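PDB 2P1G: putative xylanase from Bacteroides fragilis, which is of unknown function, perhaps hydrolysing glycosidic bonds, and belongs to an N-acetylmuramoyl-L-alanine amidase-like family. Local coordinates for residues 179-184 and 233-238; 14-19 and 36-41; 108-113 and 155-160. All blocks are in the same frame, centred on the assembly; numbering follows the deposited sequence.

Overall arrangement
Read from the N terminus, interaction 2 closes first: residues 36-41 come back against 14-19 round a loop without helix or strand, just before helix 43-54. Interaction 3 follows, bringing strands 155-157 and 159-160 back against helix 108-112 after an excursion that includes helix 138-151. Interaction 1 closes last, pairing strand 177-182 with the C-terminal strand 231-238. The three loops run in series, so none encloses or crosses another. Interactions 1 and 3 adjoin, with centres about 9 Å apart, and reach the same sheet, because strand 231-238 of interaction 1 also pairs with strand 159-160 of interaction 3. Interaction 2 lies across the chain's centre, its centre about 22 Å from that of interaction 1.

Interaction 1: 179-184 and 233-238; sequences ALTTNT and GIRVLR
Arg235 N donates to Ala179 O at 2.8 Å, in the plane of the carbonyl, and the reverse bond from Ala179 N to Arg235 O completes a hydrogen-bonded pair of an antiparallel beta-sheet. This joins strand 177-182 to the C-terminal strand 231-238 deep in the protein, with the axes of the paired segments 4.5 Å apart at closest approach and strand directions 143° apart. Ile234 CA also comes within 3.1 Å of Ala179 O, adding a CA-H...O contact beside the amide bond. One residue along, Leu180 and Ile234 form a non-hydrogen-bonded pair. Farther on, Thr181 N reaches Gly233 O from well above the carbonyl plane, a less regular approach than that of Arg235 N.

The two sheet faces differ in how their side chains meet. On the face of Leu180 and Ile234, the branch methyl Leu180 CD2 presses on Ile234 CG2 at 3.3 Å, tighter than an ordinary methyl contact. Ile234 CG2 lies anti to its own carbonyl carbon while CG1 takes the position between the backbone N and the carbonyl carbon (chi1 58°), which puts the shorter branch against the leucine. Leu221 and Leu225 of helix 221-226 cover Leu180 on this face. On the other face, Thr181 and Arg235 cross at about a right angle, methyl against aliphatic stem. The arginine chain then bends at chi3 (62°) and leads its guanidinium away from strand 177-182, to a salt bridge between NH2 and Asp107. Thr181 OG1 is hydrogen-bonded to the hydroxyl of Thr232, while its other branch makes the arginine contact, with CG2 lying 3.8 Å from Arg235 CG.

Interaction 2: 14-19 and 36-41; sequences LGFVDT and INCDEV
Phe16 presents an edge of its ring to Cys38: the carbonyl O of Cys38 lies near the ring plane, 3.7 Å from Phe16 CE1. The same ring carbon touches the Cys38 methylene, with Phe16 CE1 and Cys38 CB 4.0 Å apart. Val41 CG1 approaches the ring obliquely and more loosely. Phe46 of helix 43-54 meets Phe16 in an edge-to-face ring pair.

Thr19 turns its methyl to the backbone of residues 38 and 39. CG2 is anti to the threonine's own N, which sends it across to where Thr19 CG2 sits 3.4 Å from Asp39 O. The hydroxyl branch turns back to Phe16 O, which is gripped twice, by Thr19 N and Thr19 OG1, both from the same face of the carbonyl plane. These bonds brace a type II beta turn from Phe16 to Thr19, which overlaps a type I turn from Leu14 to Val17. The contact is thus loop to loop, ahead of helix 43-54, and Thr19 and Val41 both touch Val214 of strand 213-216. No direct hydrogen bond joins the two segments. A water bridges them instead, donating to Thr19 OG1 at 2.8 Å and to Cys38 O at 2.6 Å.

In the segment 36-41, Asn37 forms an Asx turn, its OD1 accepting from Asp39 N. Its other amide end is held in turn: Asn37 ND2 meets Glu40 OE1 at 3.1 Å in a nearly straight bond, on the anti side of the carboxylate.

Interaction 3: 108-113 and 155-160; sequences VTAAYS and EVHYLP
Two direct hydrogen bonds join Ser113, just past the end of helix 108-112, to His157 and Tyr158. His157 ND1 donates to Ser113 O at 2.7 Å, almost in line with the C=O bond and close to the imidazole plane. ND1 is the donor here, and the bond helps fix the rotation of the ring. Ser113 OG in turn donates to Tyr158 O, also at 2.7 Å but from above the carbonyl plane. With OG anti to its own backbone N (chi1 179°), the serine hydroxyl extends toward Tyr158 O. The same OG accepts from Phe115 N, so it serves both as donor and as acceptor.

A bridging water adds a third polar link, donating to His157 O at 2.7 Å and lying 2.6 Å from Thr109 OG1. That threonine oxygen is also hydrogen-bonded to Val236 N of the C-terminal strand.

Packing on the imidazole comes from the helix. Ala110 CA lies over one face of His157, 3.8 Å from the ring centroid and 26° off its normal, a CH-pi contact. Ala110 O also stands above the ring, so Ala110 of the helix covers a face and Ser113, just after it, meets the rim. The methyl Ala110 CB reaches His157 CD2 at 3.8 Å. Farther along, Thr109 CG2 packs against Leu159, touching its backbone N at 3.9 Å and its CB more loosely.

The short helix thus bears on the passage from strand 155-157 to strand 159-160. The first of these pairs with strand 116-118 in a small two-stranded antiparallel sheet, and the second lies beside strand 231-238 in the larger sheet, where Leu159 is joined to Ile234 by a backbone hydrogen bond.

Interaction 1: 179-184 and 233-238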
# COMPACT_ATOMS: atom_id res chain seq x y z
N ALA A 179 2.66 -1.72 5.96
CA ALA A 179 1.42 -2.41 5.50
C ALA A 179 0.80 -3.19 6.65
O ALA A 179 1.46 -4.03 7.28
CB ALA A 179 1.72 -3.35 4.32
N LEU A 180 -0.48 -2.93 6.91
CA LEU A 180 -1.19 -3.57 8.02
C LEU A 180 -1.81 -4.86 7.48
O LEU A 180 -2.70 -4.80 6.60
CB LEU A 180 -2.29 -2.65 8.53
CG LEU A 180 -1.91 -1.31 9.15
CD1 LEU A 180 -3.04 -0.83 10.03
CD2 LEU A 180 -0.66 -1.37 9.96
N THR A 181 -1.35 -5.98 8.00
CA THR A 181 -1.75 -7.31 7.54
C THR A 181 -3.05 -7.69 8.21
O THR A 181 -3.35 -7.24 9.32
CB THR A 181 -0.65 -8.40 7.81
OG1 THR A 181 -0.32 -8.44 9.20
CG2 THR A 181 0.61 -8.08 7.02
N THR A 182 -3.82 -8.53 7.51
CA THR A 182 -5.18 -8.87 7.93
C THR A 182 -5.44 -10.36 7.71
O THR A 182 -4.79 -10.99 6.87
CB THR A 182 -6.25 -8.01 7.17
OG1 THR A 182 -7.57 -8.35 7.63
CG2 THR A 182 -6.20 -8.23 5.63
N ASN A 183 -6.38 -10.91 8.49
CA ASN A 183 -6.81 -12.29 8.28
C ASN A 183 -8.22 -12.33 7.71
O ASN A 183 -8.86 -13.39 7.69
CB ASN A 183 -6.74 -13.09 9.58
CG ASN A 183 -7.53 -12.46 10.71
OD1 ASN A 183 -8.44 -11.64 10.49
ND2 ASN A 183 -7.24 -12.91 11.94
N THR A 184 -8.70 -11.19 7.26
CA THR A 184 -10.05 -11.15 6.68
C THR A 184 -10.05 -12.00 5.41
O THR A 184 -9.07 -12.00 4.65
CB THR A 184 -10.55 -9.70 6.47
OG1 THR A 184 -11.98 -9.70 6.30
CG2 THR A 184 -9.88 -9.05 5.28
N GLY A 233 -0.86 -7.80 12.15
CA GLY A 233 0.55 -7.41 12.23
C GLY A 233 0.89 -6.40 11.16
O GLY A 233 -0.02 -5.73 10.62
N ILE A 234 2.19 -6.25 10.88
CA ILE A 234 2.63 -5.35 9.85
C ILE A 234 3.75 -5.92 9.00
O ILE A 234 4.49 -6.82 9.43
CB ILE A 234 3.10 -3.99 10.43
CG1 ILE A 234 4.22 -4.18 11.44
CG2 ILE A 234 1.89 -3.21 11.05
CD1 ILE A 234 4.90 -2.80 11.93
N ARG A 235 3.85 -5.40 7.78
CA ARG A 235 5.07 -5.55 7.01
C ARG A 235 5.71 -4.17 6.93
O ARG A 235 5.00 -3.15 6.88
CB ARG A 235 4.76 -6.07 5.59
CG ARG A 235 4.07 -7.47 5.61
CD ARG A 235 3.87 -7.96 4.16
NE ARG A 235 5.12 -8.14 3.42
CZ ARG A 235 5.15 -8.47 2.14
NH1 ARG A 235 4.00 -8.63 1.48
NH2 ARG A 235 6.30 -8.64 1.51
N VAL A 236 7.04 -4.15 6.95
CA VAL A 236 7.81 -2.89 6.97
C VAL A 236 8.66 -2.88 5.72
O VAL A 236 9.45 -3.82 5.49
CB VAL A 236 8.71 -2.79 8.22
CG1 VAL A 236 9.58 -1.49 8.19
CG2 VAL A 236 7.85 -2.89 9.51
N LEU A 237 8.49 -1.84 4.91
CA LEU A 237 9.29 -1.66 3.71
C LEU A 237 10.00 -0.33 3.76
O LEU A 237 9.52 0.60 4.43
CB LEU A 237 8.43 -1.70 2.46
CG LEU A 237 7.36 -2.80 2.38
CD1 LEU A 237 6.51 -2.56 1.16
CD2 LEU A 237 8.00 -4.21 2.37
N ARG A 238 11.12 -0.22 3.05
CA ARG A 238 11.91 1.00 3.09
C ARG A 238 12.43 1.34 1.69
O ARG A 238 12.90 0.45 0.98
CB ARG A 238 13.06 0.80 4.07
CG ARG A 238 14.03 1.95 4.20
CD ARG A 238 15.04 1.63 5.33
NE ARG A 238 14.32 1.39 6.58
CZ ARG A 238 14.75 0.64 7.60
NH1 ARG A 238 15.96 0.06 7.58
NH2 ARG A 238 13.97 0.50 8.66

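Interaction 2: 14-19 and 36-41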
# COMPACT_ATOMS: atom_id res chain seq x y z
N LEU A 14 4.45 14.16 4.29
CA LEU A 14 3.90 15.17 5.19
C LEU A 14 3.27 16.33 4.45
O LEU A 14 2.37 16.99 4.96
CB LEU A 14 4.94 15.63 6.21
CG LEU A 14 5.20 14.67 7.37
CD1 LEU A 14 6.46 15.09 8.13
CD2 LEU A 14 3.98 14.56 8.33
N GLY A 15 3.73 16.57 3.22
CA GLY A 15 3.15 17.60 2.36
C GLY A 15 1.70 17.34 1.98
O GLY A 15 1.00 18.23 1.49
N PHE A 16 1.24 16.11 2.23
CA PHE A 16 -0.13 15.73 1.90
C PHE A 16 -1.08 15.88 3.08
O PHE A 16 -2.27 15.60 2.94
CB PHE A 16 -0.17 14.28 1.44
CG PHE A 16 0.27 14.07 0.04
CD1 PHE A 16 -0.65 14.07 -1.00
CD2 PHE A 16 1.61 13.86 -0.25
CE1 PHE A 16 -0.24 13.88 -2.32
CE2 PHE A 16 2.03 13.66 -1.59
CZ PHE A 16 1.11 13.66 -2.60
N VAL A 17 -0.57 16.29 4.23
CA VAL A 17 -1.45 16.33 5.42
C VAL A 17 -2.67 17.22 5.12
O VAL A 17 -2.53 18.33 4.61
CB VAL A 17 -0.66 16.73 6.70
CG1 VAL A 17 -1.60 17.10 7.87
CG2 VAL A 17 0.25 15.58 7.13
N ASP A 18 -3.86 16.69 5.43
CA ASP A 18 -5.14 17.37 5.24
C ASP A 18 -5.72 17.24 3.84
O ASP A 18 -6.84 17.70 3.60
CB ASP A 18 -5.09 18.84 5.66
CG ASP A 18 -4.91 19.02 7.15
OD1 ASP A 18 -5.43 18.17 7.92
OD2 ASP A 18 -4.26 20.00 7.54
N THR A 19 -4.99 16.62 2.92
CA THR A 19 -5.54 16.30 1.58
C THR A 19 -6.73 15.36 1.76
O THR A 19 -6.63 14.38 2.49
CB THR A 19 -4.48 15.62 0.68
OG1 THR A 19 -3.39 16.51 0.47
CG2 THR A 19 -5.07 15.22 -0.69
N ILE A 36 -2.80 11.02 -12.46
CA ILE A 36 -2.14 11.70 -11.35
C ILE A 36 -3.16 12.61 -10.70
O ILE A 36 -3.54 13.64 -11.27
CB ILE A 36 -0.90 12.50 -11.80
CG1 ILE A 36 0.09 11.56 -12.52
CG2 ILE A 36 -0.25 13.22 -10.61
CD1 ILE A 36 1.26 12.29 -13.20
N ASN A 37 -3.62 12.23 -9.51
CA ASN A 37 -4.58 13.05 -8.78
C ASN A 37 -4.10 13.19 -7.35
O ASN A 37 -4.46 12.39 -6.50
CB ASN A 37 -5.99 12.43 -8.83
CG ASN A 37 -7.04 13.32 -8.20
OD1 ASN A 37 -6.71 14.33 -7.57
ND2 ASN A 37 -8.31 12.95 -8.37
N CYS A 38 -3.27 14.21 -7.11
CA CYS A 38 -2.68 14.44 -5.80
C CYS A 38 -3.58 15.25 -4.88
O CYS A 38 -3.25 15.48 -3.71
CB CYS A 38 -1.31 15.10 -5.95
SG CYS A 38 -0.06 14.05 -6.74
N ASP A 39 -4.73 15.67 -5.41
CA ASP A 39 -5.72 16.48 -4.69
C ASP A 39 -6.73 15.67 -3.87
O ASP A 39 -7.35 16.21 -2.96
CB ASP A 39 -6.49 17.35 -5.68
CG ASP A 39 -5.58 18.26 -6.50
OD1 ASP A 39 -4.59 18.80 -5.93
OD2 ASP A 39 -5.85 18.43 -7.70
N GLU A 40 -6.92 14.40 -4.27
CA GLU A 40 -7.84 13.48 -3.61
C GLU A 40 -7.16 12.11 -3.64
O GLU A 40 -6.80 11.63 -4.72
CB GLU A 40 -9.15 13.37 -4.39
CG GLU A 40 -9.77 14.70 -4.74
CD GLU A 40 -10.93 14.55 -5.69
OE1 GLU A 40 -10.69 14.27 -6.90
OE2 GLU A 40 -12.08 14.70 -5.22
N VAL A 41 -6.99 11.50 -2.48
CA VAL A 41 -6.21 10.26 -2.42
C VAL A 41 -6.91 9.19 -1.60
O VAL A 41 -7.83 9.48 -0.80
CB VAL A 41 -4.80 10.52 -1.81
CG1 VAL A 41 -4.00 11.48 -2.66
CG2 VAL A 41 -4.89 11.03 -0.34
O HOH W 1 -2.67 17.48 -2.10

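Interaction 3: 108-113 and 155-160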
# COMPACT_ATOMS: atom_id res chain seq x y z
N VAL A 108 12.02 -4.91 4.84
CA VAL A 108 12.69 -4.84 6.14
C VAL A 108 12.20 -5.98 7.06
O VAL A 108 13.01 -6.66 7.69
CB VAL A 108 12.44 -3.48 6.83
CG1 VAL A 108 13.09 -3.48 8.20
CG2 VAL A 108 13.00 -2.31 5.96
N THR A 109 10.90 -6.20 7.12
CA THR A 109 10.41 -7.35 7.90
C THR A 109 11.01 -8.69 7.43
O THR A 109 11.20 -9.60 8.23
CB THR A 109 8.87 -7.40 8.02
OG1 THR A 109 8.25 -6.68 6.94
CG2 THR A 109 8.42 -6.79 9.33
N ALA A 110 11.31 -8.82 6.14
CA ALA A 110 11.99 -10.04 5.64
C ALA A 110 13.38 -10.20 6.24
O ALA A 110 13.83 -11.33 6.44
CB ALA A 110 12.07 -10.02 4.13
N ALA A 111 14.04 -9.09 6.52
CA ALA A 111 15.40 -9.10 7.07
C ALA A 111 15.42 -9.36 8.58
O ALA A 111 16.40 -9.90 9.11
CB ALA A 111 16.09 -7.79 6.75
N TYR A 112 14.36 -8.98 9.27
CA TYR A 112 14.36 -8.98 10.74
C TYR A 112 13.44 -10.00 11.41
O TYR A 112 13.77 -10.54 12.47
CB TYR A 112 13.98 -7.59 11.25
CG TYR A 112 15.09 -6.59 11.19
CD1 TYR A 112 15.91 -6.34 12.32
CD2 TYR A 112 15.33 -5.88 10.04
CE1 TYR A 112 16.94 -5.39 12.27
CE2 TYR A 112 16.36 -4.93 9.98
CZ TYR A 112 17.15 -4.70 11.09
OH TYR A 112 18.14 -3.76 10.99
N SER A 113 12.27 -10.23 10.84
CA SER A 113 11.29 -11.04 11.54
C SER A 113 11.30 -12.49 11.09
O SER A 113 11.33 -12.78 9.88
CB SER A 113 9.89 -10.45 11.41
OG SER A 113 8.97 -11.28 12.08
N GLU A 155 4.71 -17.41 0.83
CA GLU A 155 4.86 -16.85 2.17
C GLU A 155 5.49 -15.48 2.11
O GLU A 155 6.31 -15.20 1.23
CB GLU A 155 5.73 -17.76 3.03
CG GLU A 155 7.18 -17.68 2.68
CD GLU A 155 8.06 -18.38 3.67
OE1 GLU A 155 7.58 -19.36 4.29
OE2 GLU A 155 9.23 -17.94 3.82
N VAL A 156 5.11 -14.62 3.05
CA VAL A 156 5.83 -13.36 3.26
C VAL A 156 6.21 -13.25 4.74
O VAL A 156 5.57 -13.86 5.60
CB VAL A 156 4.99 -12.12 2.79
CG1 VAL A 156 4.71 -12.18 1.24
CG2 VAL A 156 3.70 -11.99 3.57
N HIS A 157 7.25 -12.47 5.05
CA HIS A 157 7.58 -12.20 6.46
C HIS A 157 6.70 -11.09 7.01
O HIS A 157 6.34 -10.18 6.27
CB HIS A 157 9.03 -11.74 6.58
CG HIS A 157 10.04 -12.81 6.29
ND1 HIS A 157 10.81 -13.40 7.27
CD2 HIS A 157 10.46 -13.35 5.11
CE1 HIS A 157 11.64 -14.27 6.72
NE2 HIS A 157 11.45 -14.25 5.41
N TYR A 158 6.33 -11.16 8.29
CA TYR A 158 5.61 -10.03 8.90
C TYR A 158 5.95 -9.97 10.37
O TYR A 158 6.57 -10.89 10.89
CB TYR A 158 4.08 -10.13 8.69
CG TYR A 158 3.34 -11.03 9.70
CD1 TYR A 158 2.24 -10.55 10.42
CD2 TYR A 158 3.75 -12.35 9.93
CE1 TYR A 158 1.57 -11.35 11.35
CE2 TYR A 158 3.07 -13.16 10.86
CZ TYR A 158 2.00 -12.65 11.56
OH TYR A 158 1.35 -13.47 12.47
N LEU A 159 5.57 -8.88 11.02
CA LEU A 159 5.70 -8.78 12.45
C LEU A 159 4.32 -8.89 13.08
O LEU A 159 3.49 -8.03 12.85
CB LEU A 159 6.27 -7.41 12.85
CG LEU A 159 6.60 -7.24 14.35
CD1 LEU A 159 7.85 -8.07 14.77
CD2 LEU A 159 6.82 -5.77 14.65
N PRO A 160 4.10 -9.92 13.90
CA PRO A 160 2.84 -10.05 14.61
C PRO A 160 2.57 -8.85 15.50
O PRO A 160 3.49 -8.35 16.15
CB PRO A 160 3.02 -11.34 15.42
CG PRO A 160 4.05 -12.12 14.66
CD PRO A 160 5.01 -11.04 14.20
O HOH W 2 7.47 -8.16 4.90